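Local coordinates for protein lipopolysaccharide core heptose(I) kinase WaaP (Pseudomonas aeruginosa, PDB 6DFL) that phosphorylates the first heptose in the core oligosaccharide of lipopolysaccharide, using ATP and magnesium, and also has protein-tyrosine kinase activity, at residues Arg149-Gly152 against Asp153-Ala157; Trp202-Lys205 against Asp206-Ala209; Gln77-Gln80 against Ala81-Leu85. All blocks are in the same frame, centred on the assembly; numbering follows the deposited sequence.

Contact 1: residues Arg149-Gly152 against Asp153-Ala157; sequences RMVG and DMHRA
R156 folds back over G152, four residues earlier on the same helix, and meets the backbone of that residue along its whole length. CB lies beside G152 O, and CG comes closer, with 3.3 Å between R156 CG and G152 O. CD stays alongside the same oxygen. The chain then bends at chi3 (-142°), which turns the guanidinium flat onto the peptide: G152 C sits 3.1 Å above the guanidinium plane, over its centre. At the edge of the group, in its plane, R156 NH1 forms a salt bridge of 2.5 Å with D153 OD1, while R156 NH2 lies 3.2 Å from G152 CA and reaches on to the carbonyl oxygen of Y231. The close approach is possible because G152 has no side chain. All this takes place on the last turns of helix 137-156, which by its position probably corresponds to helix E of the C-terminal lobe of the protein kinase fold, just ahead of the presumed catalytic loop. Its backbone bonds continue here, with R156 N giving a nearly straight bond to G152 O (2.8 Å). On the adjoining face V151 and H155 lie side by side. The valine CG1, anti to its own amide nitrogen (chi1 173°), makes a CH-pi contact over the imidazole, 4.0 Å from V151 CG1 to the H155 ring centroid. V151 O also lies over a face, towards the rim, and H155 ND1 is hydrogen-bonded to Y231 OH.

Contact 2: residues Trp202-Lys205 against Asp206-Ala209; sequences WRNK and DLAA
K205 and A209 are joined by a backbone bond of 2.8 Å from A209 N to K205 O, and the A209 methyl lies against the same oxygen. Beyond CB the lysine leaves the following turn. Its chain is bent at the last torsion (chi4 81°), and this carries the ammonium back to W202, where K205 NZ lies 4.2 Å above the indole plane, offset towards the rim. The indole itself makes a cation-pi contact with R195. N204 lies on another flank of the helix. Its amide crosses the L207 side chain at a slant, with N204 OD1 at 4.2 Å from L207 CD1, while its backbone oxygen accepts a bond of 2.7 Å from A208 N. D206 is buried. Its amide gives an almost straight bond (175°) to W202 O, with D206 N and W202 O 3.2 Å apart. CG stands beside the backbone nitrogen (chi1 -81°), which turns the carboxylate back along W202-K205. The polar end is satisfied outside the helix: OD1 accepts from the amide of R162 and OD2 from the amide of H161, and OD2 has a further partner in H155 on helix 137-156. An aspartate on helix F that grips the backbone of the catalytic loop is a hallmark of the protein kinase fold, and D206 on helix 200-212 fits that role.

Contact 3: residues Gln77-Gln80 against Ala81-Leu85; sequences QEWQ and AIRRL
W79 and R83, one helical turn apart, cross obliquely, the arginine chain lying over one face of the indole. The tryptophan has CG anti to its amide nitrogen (chi1 164°), and the arginine has CG beside its own nitrogen, so that the two converge from neighbouring turns. R83 CG lies over the six-membered ring in a CH-pi contact, 3.9 Å from the ring centroid of W79. Successive bends at chi2 (-104°) and chi3 then fold the arginine across the indole rather than past it. R83 CD is 3.5 Å from W79 CZ2, and R83 NE is 3.1 Å from that same carbon. CZ2 in turn stands over one face of the guanidinium, towards its rim. The ring and guanidinium planes are 34° apart, and the indole also stacks with Y98. In the backbone, R83 N donates to W79 O at 3.0 Å. On another side of the helix E78 and I82 run side by side and point the same way, E78 CG meeting I82 CD1 at 3.9 Å. The isoleucine CG1 also packs against the carbonyl oxygen of E78. Beyond CG the glutamate is extended, and its OE2 forms a salt bridge with K51 NZ. This pairing of a glutamate on helix 76-87 with a lysine on strand 48-53 matches the helix C glutamate to beta3 lysine link characteristic of protein kinases.

Contact 1 lies between the other two and touches both, whereas contacts 2 and 3 stay about 9 Å apart at their nearest atoms. It meets contact 2 through a probable hydrogen bond of 2.9 Å from H155 NE2 to D206 OD2, with M154 CE packed 3.3 Å from the same D206 oxygen. Towards contact 3, M154 CG lies 3.6 Å from L85 CD2. Each contact has a side chain near the probable catalytic residue: the side chain of D163, the active-site residue by similarity, is about 7 Å from that of D206 and about 9 Å from those of M154 and Q77. The bound acyl-phosphopantetheine lies about 6 Å from the L207 side chain and about 7 Å from that of V151.

Contact 1: residues Arg149-Gly152 against Asp153-Ala157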
ATOM      1  N   ARG A 149       1.011   4.363  -4.699  1.00 59.29           N
ATOM      2  CA  ARG A 149       0.055   5.291  -5.298  1.00 63.89           C
ATOM      3  C   ARG A 149      -1.195   5.441  -4.452  1.00 63.69           C
ATOM      4  O   ARG A 149      -1.727   6.549  -4.300  1.00 62.48           O
ATOM      5  CB  ARG A 149      -0.321   4.846  -6.711  1.00 70.13           C
ATOM      6  CG  ARG A 149       0.708   5.228  -7.767  1.00 76.99           C
ATOM      7  CD  ARG A 149       0.200   4.961  -9.177  1.00 85.76           C
ATOM      8  NE  ARG A 149      -0.336   3.605  -9.356  1.00 91.35           N
ATOM      9  CZ  ARG A 149       0.346   2.589  -9.884  1.00 86.10           C
ATOM     10  NH1 ARG A 149       1.606   2.775 -10.285  1.00 87.43           N
ATOM     11  NH2 ARG A 149      -0.232   1.389 -10.010  1.00 82.06           N
HETATM   12  N   MSE A 150      -1.704   4.337  -3.909  1.00 67.74           N
HETATM   13  CA  MSE A 150      -2.967   4.401  -3.206  1.00 58.78           C
HETATM   14  C   MSE A 150      -2.808   5.154  -1.910  1.00 59.24           C
HETATM   15  O   MSE A 150      -3.619   6.019  -1.583  1.00 63.00           O
HETATM   16  CB  MSE A 150      -3.496   3.017  -2.959  1.00 70.84           C
HETATM   17  CG  MSE A 150      -3.964   2.315  -4.208  1.00 75.49           C
HETATM   18 SE   MSE A 150      -4.762   0.614  -3.677  1.00 98.99          SE
HETATM   19  CE  MSE A 150      -6.321   1.229  -2.706  1.00 67.36           C
ATOM     20  N   VAL A 151      -1.729   4.856  -1.190  1.00 59.02           N
ATOM     21  CA  VAL A 151      -1.493   5.500   0.098  1.00 59.20           C
ATOM     22  C   VAL A 151      -1.232   6.988  -0.097  1.00 62.09           C
ATOM     23  O   VAL A 151      -1.889   7.838   0.518  1.00 61.21           O
ATOM     24  CB  VAL A 151      -0.337   4.792   0.835  1.00 61.04           C
ATOM     25  CG1 VAL A 151       0.059   5.519   2.106  1.00 61.07           C
ATOM     26  CG2 VAL A 151      -0.698   3.342   1.157  1.00 61.37           C
ATOM     27  N   GLY A 152      -0.276   7.328  -0.969  1.00 62.36           N
ATOM     28  CA  GLY A 152      -0.137   8.710  -1.403  1.00 63.23           C
ATOM     29  C   GLY A 152      -1.455   9.349  -1.783  1.00 59.63           C
ATOM     30  O   GLY A 152      -1.785  10.431  -1.300  1.00 59.76           O
ATOM     31  N   ASP A 153      -2.244   8.666  -2.625  1.00 58.76           N
ATOM     32  CA  ASP A 153      -3.543   9.206  -3.027  1.00 59.98           C
ATOM     33  C   ASP A 153      -4.458   9.395  -1.827  1.00 66.19           C
ATOM     34  O   ASP A 153      -5.107  10.441  -1.681  1.00 68.97           O
ATOM     35  CB  ASP A 153      -4.205   8.290  -4.059  1.00 62.58           C
ATOM     36  CG  ASP A 153      -3.860   8.682  -5.511  1.00 71.28           C
ATOM     37  OD1 ASP A 153      -2.973   9.536  -5.702  1.00 67.51           O
ATOM     38  OD2 ASP A 153      -4.479   8.126  -6.446  1.00 71.80           O
HETATM   39  N   MSE A 154      -4.510   8.397  -0.954  1.00 62.82           N
HETATM   40  CA  MSE A 154      -5.258   8.461   0.275  1.00 65.41           C
HETATM   41  C   MSE A 154      -4.865   9.678   1.109  1.00 59.95           C
HETATM   42  O   MSE A 154      -5.727  10.422   1.574  1.00 57.60           O
HETATM   43  CB  MSE A 154      -5.001   7.193   1.059  1.00 58.19           C
HETATM   44  CG  MSE A 154      -6.114   6.698   1.919  1.00 76.44           C
HETATM   45 SE   MSE A 154      -5.477   5.030   2.733  1.00100.19          SE
HETATM   46  CE  MSE A 154      -4.252   5.799   4.042  1.00 65.50           C
ATOM     47  N   HIS A 155      -3.558   9.853   1.311  1.00 55.09           N
ATOM     48  CA  HIS A 155      -3.083  10.946   2.147  1.00 58.25           C
ATOM     49  C   HIS A 155      -3.386  12.287   1.515  1.00 62.88           C
ATOM     50  O   HIS A 155      -3.867  13.196   2.199  1.00 62.83           O
ATOM     51  CB  HIS A 155      -1.592  10.824   2.400  1.00 60.77           C
ATOM     52  CG  HIS A 155      -1.241   9.741   3.356  1.00 66.59           C
ATOM     53  ND1 HIS A 155       0.051   9.306   3.546  1.00 70.92           N
ATOM     54  CD2 HIS A 155      -2.018   9.003   4.183  1.00 60.24           C
ATOM     55  CE1 HIS A 155       0.054   8.339   4.445  1.00 62.31           C
ATOM     56  NE2 HIS A 155      -1.187   8.142   4.849  1.00 65.24           N
ATOM     57  N   ARG A 156      -3.102  12.436   0.205  1.00 61.39           N
ATOM     58  CA  ARG A 156      -3.385  13.709  -0.453  1.00 66.53           C
ATOM     59  C   ARG A 156      -4.875  13.969  -0.462  1.00 67.64           C
ATOM     60  O   ARG A 156      -5.298  15.112  -0.644  1.00 64.35           O
ATOM     61  CB  ARG A 156      -2.858  13.771  -1.911  1.00 59.27           C
ATOM     62  CG  ARG A 156      -1.339  13.622  -2.091  1.00 65.91           C
ATOM     63  CD  ARG A 156      -0.949  13.080  -3.506  1.00 66.21           C
ATOM     64  NE  ARG A 156       0.184  12.139  -3.456  1.00 65.03           N
ATOM     65  CZ  ARG A 156       0.197  10.932  -4.026  1.00 69.09           C
ATOM     66  NH1 ARG A 156      -0.849  10.481  -4.710  1.00 64.51           N
ATOM     67  NH2 ARG A 156       1.268  10.156  -3.914  1.00 73.95           N
ATOM     68  N   ALA A 157      -5.698  12.943  -0.276  1.00 59.80           N
ATOM     69  CA  ALA A 157      -7.115  13.252  -0.296  1.00 57.60           C
ATOM     70  C   ALA A 157      -7.637  13.554   1.098  1.00 59.29           C
ATOM     71  O   ALA A 157      -8.838  13.780   1.255  1.00 61.10           O
ATOM     72  CB  ALA A 157      -7.906  12.128  -0.971  1.00 60.32           C
TER

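Contact 2: residues Trp202-Lys205 against Asp206-Ala209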
ATOM      1  N   TRP A 202       0.325  12.268  11.007  1.00 77.37           N
ATOM      2  CA  TRP A 202      -0.558  11.155  10.714  1.00 72.25           C
ATOM      3  C   TRP A 202      -0.127  10.438   9.441  1.00 73.67           C
ATOM      4  O   TRP A 202      -0.133   9.199   9.402  1.00 73.34           O
ATOM      5  CB  TRP A 202      -2.005  11.647  10.640  1.00 67.01           C
ATOM      6  CG  TRP A 202      -2.545  11.971  11.986  1.00 73.75           C
ATOM      7  CD1 TRP A 202      -2.863  13.206  12.469  1.00 75.21           C
ATOM      8  CD2 TRP A 202      -2.832  11.035  13.048  1.00 74.12           C
ATOM      9  NE1 TRP A 202      -3.329  13.099  13.767  1.00 75.62           N
ATOM     10  CE2 TRP A 202      -3.326  11.778  14.140  1.00 76.47           C
ATOM     11  CE3 TRP A 202      -2.732   9.642  13.170  1.00 73.58           C
ATOM     12  CZ2 TRP A 202      -3.721  11.169  15.350  1.00 79.92           C
ATOM     13  CZ3 TRP A 202      -3.116   9.036  14.378  1.00 75.65           C
ATOM     14  CH2 TRP A 202      -3.600   9.801  15.448  1.00 78.27           C
ATOM     15  N   ARG A 203       0.257  11.199   8.404  1.00 72.02           N
ATOM     16  CA  ARG A 203       0.903  10.615   7.228  1.00 69.62           C
ATOM     17  C   ARG A 203       2.007   9.647   7.640  1.00 68.49           C
ATOM     18  O   ARG A 203       2.090   8.516   7.141  1.00 69.25           O
ATOM     19  CB  ARG A 203       1.486  11.718   6.324  1.00 73.00           C
ATOM     20  CG  ARG A 203       0.460  12.527   5.480  1.00 76.92           C
ATOM     21  CD  ARG A 203       1.115  13.654   4.629  1.00 73.63           C
ATOM     22  NE  ARG A 203       0.117  14.550   4.029  1.00 75.92           N
ATOM     23  CZ  ARG A 203      -0.143  14.642   2.721  1.00 80.48           C
ATOM     24  NH1 ARG A 203      -1.072  15.492   2.275  1.00 76.17           N
ATOM     25  NH2 ARG A 203       0.546  13.913   1.845  1.00 80.77           N
ATOM     26  N   ASN A 204       2.863  10.073   8.564  1.00 68.91           N
ATOM     27  CA  ASN A 204       4.053   9.292   8.855  1.00 69.46           C
ATOM     28  C   ASN A 204       3.706   8.029   9.636  1.00 73.96           C
ATOM     29  O   ASN A 204       4.299   6.973   9.396  1.00 74.46           O
ATOM     30  CB  ASN A 204       5.068  10.148   9.604  1.00 71.86           C
ATOM     31  CG  ASN A 204       5.554  11.337   8.779  1.00 78.06           C
ATOM     32  OD1 ASN A 204       5.470  11.357   7.537  1.00 77.93           O
ATOM     33  ND2 ASN A 204       6.060  12.340   9.471  1.00 81.40           N
ATOM     34  N   LYS A 205       2.731   8.113  10.554  1.00 70.25           N
ATOM     35  CA  LYS A 205       2.273   6.926  11.269  1.00 73.93           C
ATOM     36  C   LYS A 205       1.841   5.836  10.289  1.00 74.17           C
ATOM     37  O   LYS A 205       2.299   4.694  10.386  1.00 74.28           O
ATOM     38  CB  LYS A 205       1.140   7.284  12.239  1.00 73.07           C
ATOM     39  CG  LYS A 205       1.584   8.043  13.515  1.00 74.96           C
ATOM     40  CD  LYS A 205       0.626   7.785  14.693  1.00 88.03           C
ATOM     41  CE  LYS A 205       1.055   8.482  15.987  1.00 90.41           C
ATOM     42  NZ  LYS A 205       0.663   9.926  16.034  1.00 96.81           N
ATOM     43  N   ASP A 206       0.991   6.183   9.306  1.00 71.78           N
ATOM     44  CA  ASP A 206       0.585   5.221   8.278  1.00 64.23           C
ATOM     45  C   ASP A 206       1.795   4.633   7.566  1.00 71.21           C
ATOM     46  O   ASP A 206       1.861   3.418   7.331  1.00 69.67           O
ATOM     47  CB  ASP A 206      -0.306   5.887   7.235  1.00 67.66           C
ATOM     48  CG  ASP A 206      -1.752   6.015   7.650  1.00 69.45           C
ATOM     49  OD1 ASP A 206      -2.126   5.742   8.819  1.00 68.44           O
ATOM     50  OD2 ASP A 206      -2.530   6.429   6.757  1.00 67.74           O
ATOM     51  N   LEU A 207       2.723   5.504   7.135  1.00 72.37           N
ATOM     52  CA  LEU A 207       3.910   5.050   6.423  1.00 67.71           C
ATOM     53  C   LEU A 207       4.758   4.142   7.291  1.00 66.89           C
ATOM     54  O   LEU A 207       5.310   3.151   6.811  1.00 67.16           O
ATOM     55  CB  LEU A 207       4.760   6.238   5.975  1.00 76.21           C
ATOM     56  CG  LEU A 207       4.295   7.188   4.873  1.00 72.66           C
ATOM     57  CD1 LEU A 207       5.336   8.280   4.735  1.00 72.98           C
ATOM     58  CD2 LEU A 207       4.089   6.430   3.582  1.00 70.82           C
ATOM     59  N   ALA A 208       4.920   4.498   8.560  1.00 71.70           N
ATOM     60  CA  ALA A 208       5.601   3.620   9.501  1.00 68.13           C
ATOM     61  C   ALA A 208       4.919   2.263   9.559  1.00 68.02           C
ATOM     62  O   ALA A 208       5.552   1.219   9.369  1.00 71.08           O
ATOM     63  CB  ALA A 208       5.630   4.275  10.880  1.00 72.19           C
ATOM     64  N   ALA A 209       3.611   2.258   9.799  1.00 72.74           N
ATOM     65  CA  ALA A 209       2.902   0.994   9.951  1.00 65.73           C
ATOM     66  C   ALA A 209       2.960   0.181   8.663  1.00 70.01           C
ATOM     67  O   ALA A 209       3.199  -1.032   8.698  1.00 70.77           O
ATOM     68  CB  ALA A 209       1.460   1.256  10.375  1.00 62.12           C
TER

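Contact 3: residues Gln77-Gln80 against Ala81-Leu85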
ATOM      1  N   GLN A  77     -16.142   7.140  11.324  1.00 71.38           N
ATOM      2  CA  GLN A  77     -14.782   7.145  10.795  1.00 72.62           C
ATOM      3  C   GLN A  77     -14.701   6.402   9.468  1.00 71.66           C
ATOM      4  O   GLN A  77     -14.267   6.962   8.452  1.00 73.84           O
ATOM      5  CB  GLN A  77     -13.815   6.531  11.802  1.00 71.95           C
ATOM      6  CG  GLN A  77     -13.290   7.500  12.814  1.00 74.30           C
ATOM      7  CD  GLN A  77     -14.327   7.868  13.839  1.00 88.49           C
ATOM      8  OE1 GLN A  77     -15.132   7.030  14.275  1.00 91.83           O
ATOM      9  NE2 GLN A  77     -14.317   9.127  14.243  1.00 93.93           N
ATOM     10  N   GLU A  78     -15.092   5.131   9.469  1.00 69.50           N
ATOM     11  CA  GLU A  78     -15.143   4.355   8.238  1.00 71.02           C
ATOM     12  C   GLU A  78     -15.970   5.055   7.163  1.00 68.33           C
ATOM     13  O   GLU A  78     -15.572   5.099   5.995  1.00 69.61           O
ATOM     14  CB  GLU A  78     -15.708   2.971   8.536  1.00 62.56           C
ATOM     15  CG  GLU A  78     -15.378   1.919   7.507  1.00 68.80           C
ATOM     16  CD  GLU A  78     -15.859   0.537   7.937  1.00 78.45           C
ATOM     17  OE1 GLU A  78     -16.259   0.392   9.118  1.00 71.37           O
ATOM     18  OE2 GLU A  78     -15.845  -0.390   7.095  1.00 80.45           O
ATOM     19  N   TRP A  79     -17.131   5.604   7.535  1.00 65.53           N
ATOM     20  CA  TRP A  79     -18.054   6.091   6.511  1.00 64.90           C
ATOM     21  C   TRP A  79     -17.480   7.281   5.757  1.00 69.35           C
ATOM     22  O   TRP A  79     -17.633   7.368   4.534  1.00 67.05           O
ATOM     23  CB  TRP A  79     -19.396   6.468   7.127  1.00 66.20           C
ATOM     24  CG  TRP A  79     -20.263   7.328   6.240  1.00 66.62           C
ATOM     25  CD1 TRP A  79     -20.424   8.673   6.318  1.00 68.94           C
ATOM     26  CD2 TRP A  79     -21.099   6.885   5.146  1.00 65.59           C
ATOM     27  NE1 TRP A  79     -21.316   9.106   5.344  1.00 67.13           N
ATOM     28  CE2 TRP A  79     -21.744   8.026   4.621  1.00 65.00           C
ATOM     29  CE3 TRP A  79     -21.362   5.637   4.564  1.00 64.91           C
ATOM     30  CZ2 TRP A  79     -22.625   7.961   3.548  1.00 67.59           C
ATOM     31  CZ3 TRP A  79     -22.246   5.577   3.496  1.00 63.96           C
ATOM     32  CH2 TRP A  79     -22.860   6.737   2.996  1.00 70.28           C
ATOM     33  N   GLN A  80     -16.811   8.199   6.466  1.00 64.93           N
ATOM     34  CA  GLN A  80     -16.261   9.389   5.834  1.00 63.95           C
ATOM     35  C   GLN A  80     -14.980   9.059   5.074  1.00 70.46           C
ATOM     36  O   GLN A  80     -14.688   9.682   4.041  1.00 72.14           O
ATOM     37  CB  GLN A  80     -16.014  10.474   6.888  1.00 60.01           C
ATOM     38  CG  GLN A  80     -17.245  11.260   7.316  1.00 62.48           C
ATOM     39  CD  GLN A  80     -16.974  12.149   8.521  1.00 67.97           C
ATOM     40  OE1 GLN A  80     -15.842  12.224   9.012  1.00 65.65           O
ATOM     41  NE2 GLN A  80     -18.018  12.824   9.012  1.00 68.62           N
ATOM     42  N   ALA A  81     -14.191   8.090   5.559  1.00 67.12           N
ATOM     43  CA  ALA A  81     -13.037   7.652   4.777  1.00 68.53           C
ATOM     44  C   ALA A  81     -13.489   7.025   3.472  1.00 70.47           C
ATOM     45  O   ALA A  81     -12.986   7.362   2.395  1.00 66.41           O
ATOM     46  CB  ALA A  81     -12.185   6.666   5.563  1.00 64.49           C
ATOM     47  N   ILE A  82     -14.445   6.101   3.552  1.00 70.71           N
ATOM     48  CA  ILE A  82     -14.959   5.468   2.344  1.00 69.79           C
ATOM     49  C   ILE A  82     -15.499   6.512   1.390  1.00 69.66           C
ATOM     50  O   ILE A  82     -15.278   6.441   0.176  1.00 73.29           O
ATOM     51  CB  ILE A  82     -16.030   4.430   2.705  1.00 73.18           C
ATOM     52  CG1 ILE A  82     -15.391   3.261   3.452  1.00 68.56           C
ATOM     53  CG2 ILE A  82     -16.783   3.985   1.452  1.00 71.12           C
ATOM     54  CD1 ILE A  82     -16.380   2.190   3.746  1.00 71.60           C
ATOM     55  N   ARG A  83     -16.194   7.516   1.917  1.00 68.15           N
ATOM     56  CA  ARG A  83     -16.781   8.508   1.027  1.00 70.02           C
ATOM     57  C   ARG A  83     -15.709   9.387   0.398  1.00 70.10           C
ATOM     58  O   ARG A  83     -15.774   9.686  -0.797  1.00 66.93           O
ATOM     59  CB  ARG A  83     -17.816   9.330   1.788  1.00 70.99           C
ATOM     60  CG  ARG A  83     -19.074   8.517   2.104  1.00 69.32           C
ATOM     61  CD  ARG A  83     -20.239   8.873   1.202  1.00 73.38           C
ATOM     62  NE  ARG A  83     -20.975   9.987   1.794  1.00 78.41           N
ATOM     63  CZ  ARG A  83     -22.163  10.420   1.382  1.00 78.79           C
ATOM     64  NH1 ARG A  83     -22.768   9.825   0.355  1.00 79.97           N
ATOM     65  NH2 ARG A  83     -22.746  11.445   2.001  1.00 74.38           N
ATOM     66  N   ARG A  84     -14.701   9.797   1.175  1.00 69.55           N
ATOM     67  CA  ARG A  84     -13.630  10.590   0.588  1.00 66.81           C
ATOM     68  C   ARG A  84     -12.831   9.775  -0.414  1.00 70.26           C
ATOM     69  O   ARG A  84     -12.480  10.285  -1.483  1.00 71.95           O
ATOM     70  CB  ARG A  84     -12.698  11.161   1.658  1.00 63.85           C
ATOM     71  CG  ARG A  84     -11.509  11.943   1.068  1.00 67.36           C
ATOM     72  CD  ARG A  84     -11.851  13.444   0.730  1.00 62.85           C
ATOM     73  NE  ARG A  84     -11.870  14.242   1.972  1.00 58.17           N
ATOM     74  CZ  ARG A  84     -12.983  14.746   2.500  1.00 65.47           C
ATOM     75  NH1 ARG A  84     -14.133  14.565   1.847  1.00 62.61           N
ATOM     76  NH2 ARG A  84     -12.964  15.426   3.659  1.00 64.36           N
ATOM     77  N   LEU A  85     -12.537   8.508  -0.106  1.00 71.09           N
ATOM     78  CA  LEU A  85     -11.739   7.712  -1.036  1.00 69.22           C
ATOM     79  C   LEU A  85     -12.460   7.500  -2.357  1.00 68.52           C
ATOM     80  O   LEU A  85     -11.811   7.394  -3.402  1.00 72.16           O
ATOM     81  CB  LEU A  85     -11.379   6.369  -0.424  1.00 65.33           C
ATOM     82  CG  LEU A  85     -10.301   6.430   0.642  1.00 67.47           C
ATOM     83  CD1 LEU A  85      -9.812   5.029   0.937  1.00 70.73           C
ATOM     84  CD2 LEU A  85      -9.169   7.340   0.201  1.00 67.15           C
TER